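Local coordinates for protein N-acylethanolamine-hydrolyzing acid amidase subunit beta (Caenorhabditis elegans, PDB 6DY3) that probably hydrolyses fatty acid amides such as N-palmitoylethanolamine to ethanolamine and free fatty acid, as the beta subunit of an autocatalytically cleaved amidase, at residues D35-N39 against G40-Y44; H117-P121 against S122-V126; K183-R187 against R188-E192; D224-R227 against Q228-I232. All blocks are in the same frame, centred on the assembly; numbering follows the deposited sequence.

Interaction 1: D35-N39 against G40-Y44; sequences DFVRN and GTIQY
The rings of Phe36 and Tyr44 form an offset stack, with centroids 4.5 Å apart and planes at 21°. Tyr44 CE1 lies over one face of the Phe36 ring, displaced toward its rim. In return, Phe36 CB sits over the centre of the Tyr44 ring, a CH-pi contact of 3.8 Å to the centroid. The carbonyl O of Tyr44 meets the Phe36 ring at its edge. In the backbone, Phe36 O accepts from Gln43 N at 2.7 Å and, weakly, from Tyr44 N. Two residues thus face one, which makes a classic beta bulge. Thr41 O is gripped from opposite faces of its carbonyl plane. Arg38 N reaches Thr41 O at 2.8 Å, and Gln43 NE2 bonds the same Thr41 O at 2.9 Å. The Gln43 chain folds back at chi2 (-54°) to bring its amide there. Val37 CG1 packs on Ile42 CG1 at 3.7 Å on the other face of the hairpin. The Ile42 tip, CD1, runs on to the Asp35 carboxylate. That carboxylate has stronger partners in Arg227 and in His16 of the alpha subunit. A type I' turn from Arg38 to Thr41 closes the hairpin, with Asn39 and Gly40 both at positive phi. The ring pair lies against helix 92-102, where Tyr44 OH bonds Glu101 and Arg97. Strand 31-38 also pairs in parallel with a strand of the alpha subunit, so the sheet continues across the interface.

Interaction 2: H117-P121 against S122-V126; sequences HLFSP and SYIIV
The polar contact is one hydrogen bond: Ser122 OG donates to Ser120 O at 3.0 Å. The hydroxyl is placed by chi1 of 54°, which sets OG between the backbone N and the carbonyl carbon and turns it back toward Ser120 O. The donor is tilted 25° from the carbonyl plane of Ser120. The bond spans the proline, at the point where the loop after helix 106-113 becomes strand 122-127. This strand lies inside the seven-stranded antiparallel sheet of the Ntn-hydrolase fold, between strands 64-70 and 134-139. Ser122 is bonded through its backbone to Arg139, and its side chain is about 8 Å from that of Asn163, a residue probably important for activity. The Ser120 hydroxyl turns to Lys87 instead. The ring contacts belong to Phe119. Its CG stands anti to the backbone N (chi1 -161°), and the ring reaches toward the strand. Ser122 OG lies in the ring plane at the edge, 3.6 Å from Phe119 CE2. The apolar contact is that of Phe119 CE2 with Ile124 CD1 at 4.1 Å, the two side chains crossing at about a right angle. Phe119 also meets Phe95 edge-to-face, while Ile124 packs on Val66 and Leu68 of strand 64-70.

Interaction 3: K183-R187 against R188-E192; sequences KELGR and RNFDE
The backbone leaves helix 173-185 at Gly186, whose phi is positive (80°), and a type II turn from Arg187 to Phe190 then folds Phe190 back toward Leu185. The turn is closed by Phe190 N donating to Arg187 O at 3.2 Å, with the donor standing well above the carbonyl plane. Asn189, at the third position of the turn, also has positive phi (62°). The main side-chain contact is between Leu185 and Phe190. Phe190 CE1 touches Leu185 CD1 at 4.0 Å, the branch approaching the ring obliquely. Phe190 has CG anti to N (chi1 -172°), which directs the ring toward Leu185. Phe190 CB lies 3.3 Å from Arg187 O, so the base of the side chain lies against the carbonyls of Gly186 and Arg187. Both Leu185 and Phe190 also pack on helix 192-199, Leu185 on Val198 and Phe190 on Met195. Arg187 extends the other way, with all torsions near 180°. Its NH2 bonds Asn8 O and Phe190 O accepts from Asn8 ND2, which ties the turn twice to the loop after strand 2-7. Asp191 is the N-cap of helix 192-199: its side chain caps a backbone N there, and OD2 also bonds the Ser194 hydroxyl. The whole is a surface connection between two helices through a type II turn, with a glycine just past one helix and an aspartate capping the next, away from the annotated sites.

Interaction 4: D224-R227 against Q228-I232; sequences DYFR and QSTWI
The tightly packed part of this contact runs from Tyr225 O, which Gln228 grips twice, to the buried Phe226 ring. Gln228 N reaches Tyr225 O at 3.0 Å from above the carbonyl plane. Gln228 NE2 meets Tyr225 O at 2.8 Å, in that plane and on a lone pair. Gln228 manages this by curling back, with chi1 at 58° and chi2 at 81°. Its amide plane stands 48° from the Tyr225 ring, and Gln228 NE2 is 3.4 Å from Tyr225 CD1. Ser229 CB sits over one face of the Tyr225 ring toward its rim, a CH-pi contact of 3.9 Å to the centroid. Ser229 OG lies at the edge of the Phe226 ring, in plane, 3.7 Å from Phe226 CD2. Thr230 runs beside Phe226, pointing the same way. The ring packs on strands 209-215 and 41-49 and meets His33 edge-to-face. Ser229 OG bonds Val214 O, and Thr230 OG1 bonds the Thr213 hydroxyl. The outer side is looser. Exposed Asp224 forms a salt bridge, Arg227 NH1 to Asp224 OD1 at 3.0 Å. Asp224 OD1 lies in the guanidinium plane, but NH1 meets the carboxylate from above its plane. Arg227 also bridges to Asp35. This is the end region of helix 222-226, leading into strand 231-232, outermost in this chain's five-stranded sheet of the Ntn-hydrolase fold, with Ile232 bonded on to the alpha subunit.

The four contacts come in series along the chain. Interactions 1 and 2 belong to the same seven-stranded sheet, the first at the hairpin outermost within this chain and the second on an inner strand, with centres about 26 Å apart. Interaction 4 meets interaction 1, about 17 Å away between centres, through the Asp35-Arg227 salt bridge, which ties the end of helix 222-226 to that hairpin. It meets interaction 3, about 20 Å away between centres, through a probable hydrogen bond between Glu192 and Tyr225. Interaction 4 thus joins interactions 1 and 3 by polar contacts. Interaction 2 lies across the chain's centre from interactions 3 and 4 and touches neither. The alpha subunit borders interactions 1, 2 and 4, continuing the sheet at interaction 1.

Interaction 1: D35-N39 against G40-Y44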
loop_
_atom_site.group_PDB
_atom_site.type_symbol
_atom_site.label_atom_id
_atom_site.label_comp_id
_atom_site.label_asym_id
_atom_site.label_seq_id
_atom_site.Cartn_x
_atom_site.Cartn_y
_atom_site.Cartn_z
ATOM N N ASP B 35 1.140 -11.978 8.189
ATOM C CA ASP B 35 1.388 -13.144 7.351
ATOM C C ASP B 35 0.060 -13.857 7.121
ATOM O O ASP B 35 -0.587 -14.293 8.079
ATOM C CB ASP B 35 2.395 -14.092 8.004
ATOM C CG ASP B 35 3.842 -13.726 7.692
ATOM O OD1 ASP B 35 4.732 -14.097 8.488
ATOM O OD2 ASP B 35 4.094 -13.067 6.661
ATOM N N PHE B 36 -0.351 -13.954 5.858
ATOM C CA PHE B 36 -1.572 -14.664 5.487
ATOM C C PHE B 36 -1.207 -16.121 5.239
ATOM O O PHE B 36 -0.525 -16.440 4.259
ATOM C CB PHE B 36 -2.221 -14.035 4.257
ATOM C CG PHE B 36 -2.767 -12.651 4.493
ATOM C CD1 PHE B 36 -1.962 -11.537 4.350
ATOM C CD2 PHE B 36 -4.092 -12.468 4.855
ATOM C CE1 PHE B 36 -2.465 -10.268 4.562
ATOM C CE2 PHE B 36 -4.602 -11.194 5.069
ATOM C CZ PHE B 36 -3.786 -10.095 4.923
ATOM N N VAL B 37 -1.663 -17.003 6.123
ATOM C CA VAL B 37 -1.251 -18.401 6.112
ATOM C C VAL B 37 -2.432 -19.282 5.732
ATOM O O VAL B 37 -3.588 -18.993 6.061
ATOM C CB VAL B 37 -0.669 -18.816 7.480
ATOM C CG1 VAL B 37 0.608 -18.034 7.764
ATOM C CG2 VAL B 37 -1.685 -18.590 8.588
ATOM N N ARG B 38 -2.126 -20.371 5.029
ATOM C CA ARG B 38 -3.123 -21.361 4.641
ATOM C C ARG B 38 -2.454 -22.728 4.629
ATOM O O ARG B 38 -1.384 -22.885 4.033
ATOM C CB ARG B 38 -3.721 -21.039 3.266
ATOM C CG ARG B 38 -4.763 -22.037 2.790
ATOM C CD ARG B 38 -5.305 -21.684 1.412
ATOM N NE ARG B 38 -6.206 -20.535 1.451
ATOM C CZ ARG B 38 -7.491 -20.600 1.800
ATOM N NH1 ARG B 38 -8.036 -21.761 2.150
ATOM N NH2 ARG B 38 -8.234 -19.499 1.804
ATOM N N ASN B 39 -3.085 -23.706 5.281
ATOM C CA ASN B 39 -2.517 -25.050 5.435
ATOM C C ASN B 39 -1.093 -24.977 5.980
ATOM O O ASN B 39 -0.197 -25.702 5.542
ATOM C CB ASN B 39 -2.550 -25.821 4.112
ATOM C CG ASN B 39 -2.337 -27.330 4.295
ATOM O OD1 ASN B 39 -2.456 -27.868 5.400
ATOM N ND2 ASN B 39 -2.023 -28.012 3.201
ATOM N N GLY B 40 -0.883 -24.077 6.940
ATOM C CA GLY B 40 0.397 -23.940 7.605
ATOM C C GLY B 40 1.489 -23.302 6.782
ATOM O O GLY B 40 2.647 -23.314 7.209
ATOM N N THR B 41 1.162 -22.734 5.624
ATOM C CA THR B 41 2.141 -22.113 4.741
ATOM C C THR B 41 1.769 -20.657 4.502
ATOM O O THR B 41 0.594 -20.328 4.317
ATOM C CB THR B 41 2.221 -22.856 3.402
ATOM O OG1 THR B 41 2.481 -24.244 3.641
ATOM C CG2 THR B 41 3.334 -22.283 2.530
ATOM N N ILE B 42 2.777 -19.785 4.514
ATOM C CA ILE B 42 2.553 -18.370 4.240
ATOM C C ILE B 42 2.235 -18.204 2.760
ATOM O O ILE B 42 3.072 -18.485 1.894
ATOM C CB ILE B 42 3.768 -17.525 4.649
ATOM C CG1 ILE B 42 3.953 -17.563 6.170
ATOM C CG2 ILE B 42 3.599 -16.075 4.174
ATOM C CD1 ILE B 42 5.153 -16.796 6.676
ATOM N N GLN B 43 1.023 -17.734 2.467
ATOM C CA GLN B 43 0.639 -17.458 1.088
ATOM C C GLN B 43 1.188 -16.116 0.629
ATOM O O GLN B 43 1.755 -16.006 -0.463
ATOM C CB GLN B 43 -0.883 -17.490 0.956
ATOM C CG GLN B 43 -1.510 -18.780 1.449
ATOM C CD GLN B 43 -0.911 -19.995 0.785
ATOM O OE1 GLN B 43 -1.018 -20.165 -0.426
ATOM N NE2 GLN B 43 -0.253 -20.838 1.572
ATOM N N TYR B 44 1.018 -15.085 1.448
ATOM C CA TYR B 44 1.527 -13.759 1.146
ATOM C C TYR B 44 1.518 -12.965 2.440
ATOM O O TYR B 44 0.839 -13.326 3.404
ATOM C CB TYR B 44 0.700 -13.054 0.058
ATOM C CG TYR B 44 -0.785 -13.001 0.351
ATOM C CD1 TYR B 44 -1.350 -11.900 0.968
ATOM C CD2 TYR B 44 -1.617 -14.063 0.024
ATOM C CE1 TYR B 44 -2.697 -11.854 1.241
ATOM C CE2 TYR B 44 -2.969 -14.022 0.293
ATOM C CZ TYR B 44 -3.501 -12.917 0.905
ATOM O OH TYR B 44 -4.848 -12.865 1.183
#

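Interaction 2: H117-P121 against S122-V126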
loop_
_atom_site.group_PDB
_atom_site.type_symbol
_atom_site.label_atom_id
_atom_site.label_comp_id
_atom_site.label_asym_id
_atom_site.label_seq_id
_atom_site.Cartn_x
_atom_site.Cartn_y
_atom_site.Cartn_z
ATOM N N HIS B 117 -9.333 -1.943 -17.290
ATOM C CA HIS B 117 -10.626 -1.871 -16.628
ATOM C C HIS B 117 -10.588 -0.692 -15.672
ATOM O O HIS B 117 -9.522 -0.150 -15.377
ATOM C CB HIS B 117 -10.960 -3.179 -15.897
ATOM C CG HIS B 117 -9.853 -3.692 -15.029
ATOM N ND1 HIS B 117 -9.143 -2.885 -14.168
ATOM C CD2 HIS B 117 -9.329 -4.933 -14.900
ATOM C CE1 HIS B 117 -8.233 -3.608 -13.540
ATOM N NE2 HIS B 117 -8.324 -4.854 -13.967
ATOM N N LEU B 118 -11.767 -0.288 -15.207
ATOM C CA LEU B 118 -11.846 0.822 -14.265
ATOM C C LEU B 118 -10.967 0.545 -13.054
ATOM O O LEU B 118 -11.115 -0.479 -12.381
ATOM C CB LEU B 118 -13.294 1.062 -13.833
ATOM C CG LEU B 118 -14.182 1.872 -14.784
ATOM C CD1 LEU B 118 -15.590 1.939 -14.233
ATOM C CD2 LEU B 118 -13.642 3.279 -15.021
ATOM N N PHE B 119 -10.043 1.461 -12.783
ATOM C CA PHE B 119 -9.188 1.348 -11.615
ATOM C C PHE B 119 -8.790 2.746 -11.175
ATOM O O PHE B 119 -8.524 3.616 -12.008
ATOM C CB PHE B 119 -7.949 0.502 -11.900
ATOM C CG PHE B 119 -7.292 -0.025 -10.668
ATOM C CD1 PHE B 119 -7.744 -1.194 -10.076
ATOM C CD2 PHE B 119 -6.229 0.653 -10.090
ATOM C CE1 PHE B 119 -7.142 -1.681 -8.929
ATOM C CE2 PHE B 119 -5.618 0.175 -8.940
ATOM C CZ PHE B 119 -6.071 -0.991 -8.357
ATOM N N SER B 120 -8.771 2.956 -9.867
ATOM C CA SER B 120 -8.474 4.271 -9.336
ATOM C C SER B 120 -7.074 4.694 -9.781
ATOM O O SER B 120 -6.143 3.875 -9.736
ATOM C CB SER B 120 -8.570 4.256 -7.812
ATOM O OG SER B 120 -8.498 5.566 -7.277
ATOM N N PRO B 121 -6.886 5.933 -10.240
ATOM C CA PRO B 121 -5.545 6.354 -10.666
ATOM C C PRO B 121 -4.542 6.178 -9.537
ATOM O O PRO B 121 -4.802 6.527 -8.384
ATOM C CB PRO B 121 -5.738 7.826 -11.044
ATOM C CG PRO B 121 -7.173 7.939 -11.387
ATOM C CD PRO B 121 -7.882 6.991 -10.468
ATOM N N SER B 122 -3.392 5.613 -9.875
ATOM C CA SER B 122 -2.408 5.247 -8.868
ATOM C C SER B 122 -1.149 4.785 -9.588
ATOM O O SER B 122 -1.123 4.647 -10.814
ATOM C CB SER B 122 -2.949 4.155 -7.941
ATOM O OG SER B 122 -3.404 3.049 -8.697
ATOM N N TYR B 123 -0.102 4.554 -8.805
ATOM C CA TYR B 123 1.117 3.922 -9.282
ATOM C C TYR B 123 1.279 2.607 -8.542
ATOM O O TYR B 123 1.348 2.592 -7.309
ATOM C CB TYR B 123 2.337 4.805 -9.046
ATOM C CG TYR B 123 2.351 6.093 -9.833
ATOM C CD1 TYR B 123 2.548 6.087 -11.210
ATOM C CD2 TYR B 123 2.204 7.321 -9.196
ATOM C CE1 TYR B 123 2.578 7.265 -11.929
ATOM C CE2 TYR B 123 2.236 8.502 -9.909
ATOM C CZ TYR B 123 2.423 8.467 -11.272
ATOM O OH TYR B 123 2.456 9.645 -11.981
ATOM N N ILE B 124 1.357 1.514 -9.292
ATOM C CA ILE B 124 1.599 0.189 -8.736
ATOM C C ILE B 124 3.039 -0.179 -9.063
ATOM O O ILE B 124 3.412 -0.281 -10.240
ATOM C CB ILE B 124 0.612 -0.850 -9.291
ATOM C CG1 ILE B 124 -0.824 -0.433 -8.957
ATOM C CG2 ILE B 124 0.920 -2.225 -8.719
ATOM C CD1 ILE B 124 -1.890 -1.303 -9.575
ATOM N N ILE B 125 3.847 -0.368 -8.026
ATOM C CA ILE B 125 5.264 -0.685 -8.165
ATOM C C ILE B 125 5.441 -2.151 -7.805
ATOM O O ILE B 125 5.080 -2.574 -6.701
ATOM C CB ILE B 125 6.136 0.216 -7.276
ATOM C CG1 ILE B 125 6.051 1.676 -7.736
ATOM C CG2 ILE B 125 7.580 -0.257 -7.278
ATOM C CD1 ILE B 125 4.882 2.455 -7.162
ATOM N N VAL B 126 6.008 -2.920 -8.728
ATOM C CA VAL B 126 6.160 -4.359 -8.569
ATOM C C VAL B 126 7.632 -4.712 -8.726
ATOM O O VAL B 126 8.310 -4.206 -9.630
ATOM C CB VAL B 126 5.300 -5.135 -9.592
ATOM C CG1 VAL B 126 5.248 -6.618 -9.233
ATOM C CG2 VAL B 126 3.898 -4.549 -9.677
#

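Interaction 3: K183-R187 against R188-E192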
loop_
_atom_site.group_PDB
_atom_site.type_symbol
_atom_site.label_atom_id
_atom_site.label_comp_id
_atom_site.label_asym_id
_atom_site.label_seq_id
_atom_site.Cartn_x
_atom_site.Cartn_y
_atom_site.Cartn_z
ATOM N N LYS B 183 21.893 7.530 -7.119
ATOM C CA LYS B 183 23.047 7.735 -7.986
ATOM C C LYS B 183 24.332 7.841 -7.177
ATOM O O LYS B 183 25.376 7.333 -7.599
ATOM C CB LYS B 183 22.835 8.981 -8.843
ATOM C CG LYS B 183 21.763 8.812 -9.905
ATOM C CD LYS B 183 21.540 10.107 -10.675
ATOM C CE LYS B 183 20.505 9.929 -11.777
ATOM N NZ LYS B 183 20.254 11.201 -12.508
ATOM N N GLU B 184 24.278 8.493 -6.011
ATOM C CA GLU B 184 25.461 8.603 -5.162
ATOM C C GLU B 184 25.932 7.227 -4.712
ATOM O O GLU B 184 27.122 6.905 -4.798
ATOM C CB GLU B 184 25.160 9.475 -3.942
ATOM C CG GLU B 184 24.919 10.946 -4.240
ATOM C CD GLU B 184 24.602 11.743 -2.980
ATOM O OE1 GLU B 184 24.869 11.236 -1.865
ATOM O OE2 GLU B 184 24.085 12.877 -3.106
ATOM N N LEU B 185 25.008 6.403 -4.209
ATOM C CA LEU B 185 25.382 5.079 -3.728
ATOM C C LEU B 185 25.831 4.183 -4.869
ATOM O O LEU B 185 26.704 3.327 -4.679
ATOM C CB LEU B 185 24.213 4.448 -2.969
ATOM C CG LEU B 185 23.734 5.259 -1.758
ATOM C CD1 LEU B 185 22.539 4.600 -1.093
ATOM C CD2 LEU B 185 24.861 5.458 -0.746
ATOM N N GLY B 186 25.264 4.368 -6.053
ATOM C CA GLY B 186 25.662 3.613 -7.218
ATOM C C GLY B 186 25.053 2.223 -7.255
ATOM O O GLY B 186 24.677 1.640 -6.239
ATOM N N ARG B 187 24.995 1.671 -8.468
ATOM C CA ARG B 187 24.357 0.375 -8.655
ATOM C C ARG B 187 25.129 -0.729 -7.945
ATOM O O ARG B 187 24.528 -1.588 -7.288
ATOM C CB ARG B 187 24.240 0.057 -10.146
ATOM C CG ARG B 187 23.540 -1.268 -10.408
ATOM C CD ARG B 187 23.524 -1.657 -11.867
ATOM N NE ARG B 187 22.891 -2.960 -12.036
ATOM C CZ ARG B 187 22.810 -3.617 -13.188
ATOM N NH1 ARG B 187 23.329 -3.097 -14.296
ATOM N NH2 ARG B 187 22.211 -4.800 -13.229
ATOM N N ARG B 188 26.455 -0.726 -8.063
ATOM C CA ARG B 188 27.253 -1.825 -7.537
ATOM C C ARG B 188 27.175 -1.865 -6.016
ATOM O O ARG B 188 27.239 -0.831 -5.344
ATOM C CB ARG B 188 28.708 -1.695 -7.991
ATOM C CG ARG B 188 29.587 -2.867 -7.563
ATOM C CD ARG B 188 30.932 -2.891 -8.288
ATOM N NE ARG B 188 30.781 -3.104 -9.731
ATOM C CZ ARG B 188 31.051 -2.199 -10.676
ATOM N NH1 ARG B 188 31.509 -0.990 -10.363
ATOM N NH2 ARG B 188 30.868 -2.511 -11.954
ATOM N N ASN B 189 27.023 -3.076 -5.478
ATOM C CA ASN B 189 26.949 -3.319 -4.040
ATOM C C ASN B 189 25.748 -2.644 -3.388
ATOM O O ASN B 189 25.724 -2.466 -2.165
ATOM C CB ASN B 189 28.238 -2.884 -3.334
ATOM C CG ASN B 189 29.438 -3.723 -3.739
ATOM O OD1 ASN B 189 29.294 -4.842 -4.236
ATOM N ND2 ASN B 189 30.630 -3.189 -3.514
ATOM N N PHE B 190 24.736 -2.275 -4.167
ATOM C CA PHE B 190 23.517 -1.721 -3.599
ATOM C C PHE B 190 22.702 -2.853 -2.990
ATOM O O PHE B 190 22.334 -3.807 -3.685
ATOM C CB PHE B 190 22.699 -0.982 -4.653
ATOM C CG PHE B 190 21.534 -0.234 -4.084
ATOM C CD1 PHE B 190 21.645 1.109 -3.764
ATOM C CD2 PHE B 190 20.331 -0.873 -3.855
ATOM C CE1 PHE B 190 20.581 1.798 -3.235
ATOM C CE2 PHE B 190 19.258 -0.185 -3.324
ATOM C CZ PHE B 190 19.383 1.152 -3.014
ATOM N N ASP B 191 22.441 -2.760 -1.690
ATOM C CA ASP B 191 21.718 -3.808 -0.988
ATOM C C ASP B 191 20.590 -3.209 -0.163
ATOM O O ASP B 191 20.282 -2.019 -0.288
ATOM C CB ASP B 191 22.673 -4.606 -0.095
ATOM C CG ASP B 191 23.347 -3.745 0.959
ATOM O OD1 ASP B 191 23.719 -4.292 2.020
ATOM O OD2 ASP B 191 23.511 -2.524 0.731
ATOM N N GLU B 192 19.968 -4.027 0.684
ATOM C CA GLU B 192 18.854 -3.542 1.485
ATOM C C GLU B 192 19.282 -2.433 2.443
ATOM O O GLU B 192 18.490 -1.529 2.735
ATOM C CB GLU B 192 18.217 -4.706 2.243
ATOM C CG GLU B 192 19.174 -5.530 3.095
ATOM C CD GLU B 192 19.188 -5.122 4.559
ATOM O OE1 GLU B 192 18.330 -4.309 4.971
ATOM O OE2 GLU B 192 20.052 -5.633 5.305
#

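Interaction 4: D224-R227 against Q228-I232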
loop_
_atom_site.group_PDB
_atom_site.type_symbol
_atom_site.label_atom_id
_atom_site.label_comp_id
_atom_site.label_asym_id
_atom_site.label_seq_id
_atom_site.Cartn_x
_atom_site.Cartn_y
_atom_site.Cartn_z
ATOM N N ASP B 224 10.943 -13.977 6.280
ATOM C CA ASP B 224 11.584 -13.659 7.551
ATOM C C ASP B 224 12.133 -12.241 7.543
ATOM O O ASP B 224 12.045 -11.526 8.549
ATOM C CB ASP B 224 12.697 -14.666 7.847
ATOM C CG ASP B 224 12.166 -16.067 8.109
ATOM O OD1 ASP B 224 10.931 -16.233 8.169
ATOM O OD2 ASP B 224 12.983 -17.003 8.261
ATOM N N TYR B 225 12.708 -11.818 6.418
ATOM C CA TYR B 225 13.246 -10.466 6.316
ATOM C C TYR B 225 12.141 -9.420 6.427
ATOM O O TYR B 225 12.233 -8.483 7.230
ATOM C CB TYR B 225 14.000 -10.307 4.996
ATOM C CG TYR B 225 14.516 -8.913 4.787
ATOM C CD1 TYR B 225 15.689 -8.489 5.397
ATOM C CD2 TYR B 225 13.817 -8.007 3.996
ATOM C CE1 TYR B 225 16.163 -7.209 5.217
ATOM C CE2 TYR B 225 14.282 -6.719 3.809
ATOM C CZ TYR B 225 15.458 -6.326 4.424
ATOM O OH TYR B 225 15.927 -5.045 4.247
ATOM N N PHE B 226 11.091 -9.559 5.613
ATOM C CA PHE B 226 10.002 -8.589 5.611
ATOM C C PHE B 226 9.360 -8.449 6.985
ATOM O O PHE B 226 8.853 -7.374 7.328
ATOM C CB PHE B 226 8.960 -9.004 4.571
ATOM C CG PHE B 226 7.835 -8.024 4.394
ATOM C CD1 PHE B 226 6.580 -8.468 3.999
ATOM C CD2 PHE B 226 8.031 -6.662 4.594
ATOM C CE1 PHE B 226 5.537 -7.577 3.823
ATOM C CE2 PHE B 226 6.994 -5.763 4.424
ATOM C CZ PHE B 226 5.744 -6.219 4.035
ATOM N N ARG B 227 9.367 -9.521 7.781
ATOM C CA ARG B 227 8.738 -9.513 9.098
ATOM C C ARG B 227 9.469 -8.629 10.100
ATOM O O ARG B 227 8.914 -8.341 11.166
ATOM C CB ARG B 227 8.657 -10.945 9.641
ATOM C CG ARG B 227 7.690 -11.120 10.794
ATOM C CD ARG B 227 7.598 -12.577 11.250
ATOM N NE ARG B 227 7.186 -13.473 10.167
ATOM C CZ ARG B 227 7.985 -14.333 9.535
ATOM N NH1 ARG B 227 9.266 -14.447 9.875
ATOM N NH2 ARG B 227 7.498 -15.094 8.560
ATOM N N GLN B 228 10.694 -8.199 9.791
ATOM C CA GLN B 228 11.489 -7.390 10.707
ATOM C C GLN B 228 12.105 -6.167 10.038
ATOM O O GLN B 228 12.884 -5.455 10.681
ATOM C CB GLN B 228 12.597 -8.243 11.338
ATOM C CG GLN B 228 13.536 -8.895 10.324
ATOM C CD GLN B 228 14.611 -7.957 9.804
ATOM O OE1 GLN B 228 15.436 -7.446 10.566
ATOM N NE2 GLN B 228 14.591 -7.707 8.500
ATOM N N SER B 229 11.783 -5.906 8.768
ATOM C CA SER B 229 12.404 -4.825 8.012
ATOM C C SER B 229 11.647 -3.500 8.093
ATOM O O SER B 229 12.155 -2.486 7.602
ATOM C CB SER B 229 12.544 -5.239 6.544
ATOM O OG SER B 229 11.272 -5.414 5.951
ATOM N N THR B 230 10.459 -3.469 8.682
ATOM C CA THR B 230 9.675 -2.244 8.723
ATOM C C THR B 230 9.994 -1.434 9.969
ATOM O O THR B 230 10.224 -1.986 11.046
ATOM C CB THR B 230 8.183 -2.554 8.675
ATOM O OG1 THR B 230 7.915 -3.352 7.520
ATOM C CG2 THR B 230 7.368 -1.278 8.595
ATOM N N TRP B 231 9.971 -0.115 9.810
ATOM C CA TRP B 231 10.360 0.829 10.847
ATOM C C TRP B 231 9.261 1.869 10.979
ATOM O O TRP B 231 8.983 2.606 10.027
ATOM C CB TRP B 231 11.697 1.483 10.490
ATOM C CG TRP B 231 12.182 2.530 11.436
ATOM C CD1 TRP B 231 12.168 3.877 11.237
ATOM C CD2 TRP B 231 12.782 2.322 12.727
ATOM N NE1 TRP B 231 12.714 4.526 12.323
ATOM C CE2 TRP B 231 13.098 3.592 13.250
ATOM C CE3 TRP B 231 13.077 1.185 13.490
ATOM C CZ2 TRP B 231 13.691 3.758 14.498
ATOM C CZ3 TRP B 231 13.665 1.354 14.728
ATOM C CH2 TRP B 231 13.965 2.630 15.220
ATOM N N ILE B 232 8.620 1.915 12.138
ATOM C CA ILE B 232 7.632 2.947 12.424
ATOM C C ILE B 232 8.379 4.163 12.953
ATOM O O ILE B 232 9.071 4.081 13.975
ATOM C CB ILE B 232 6.583 2.450 13.427
ATOM C CG1 ILE B 232 5.888 1.209 12.867
ATOM C CG2 ILE B 232 5.572 3.560 13.727
ATOM C CD1 ILE B 232 4.904 0.579 13.805
#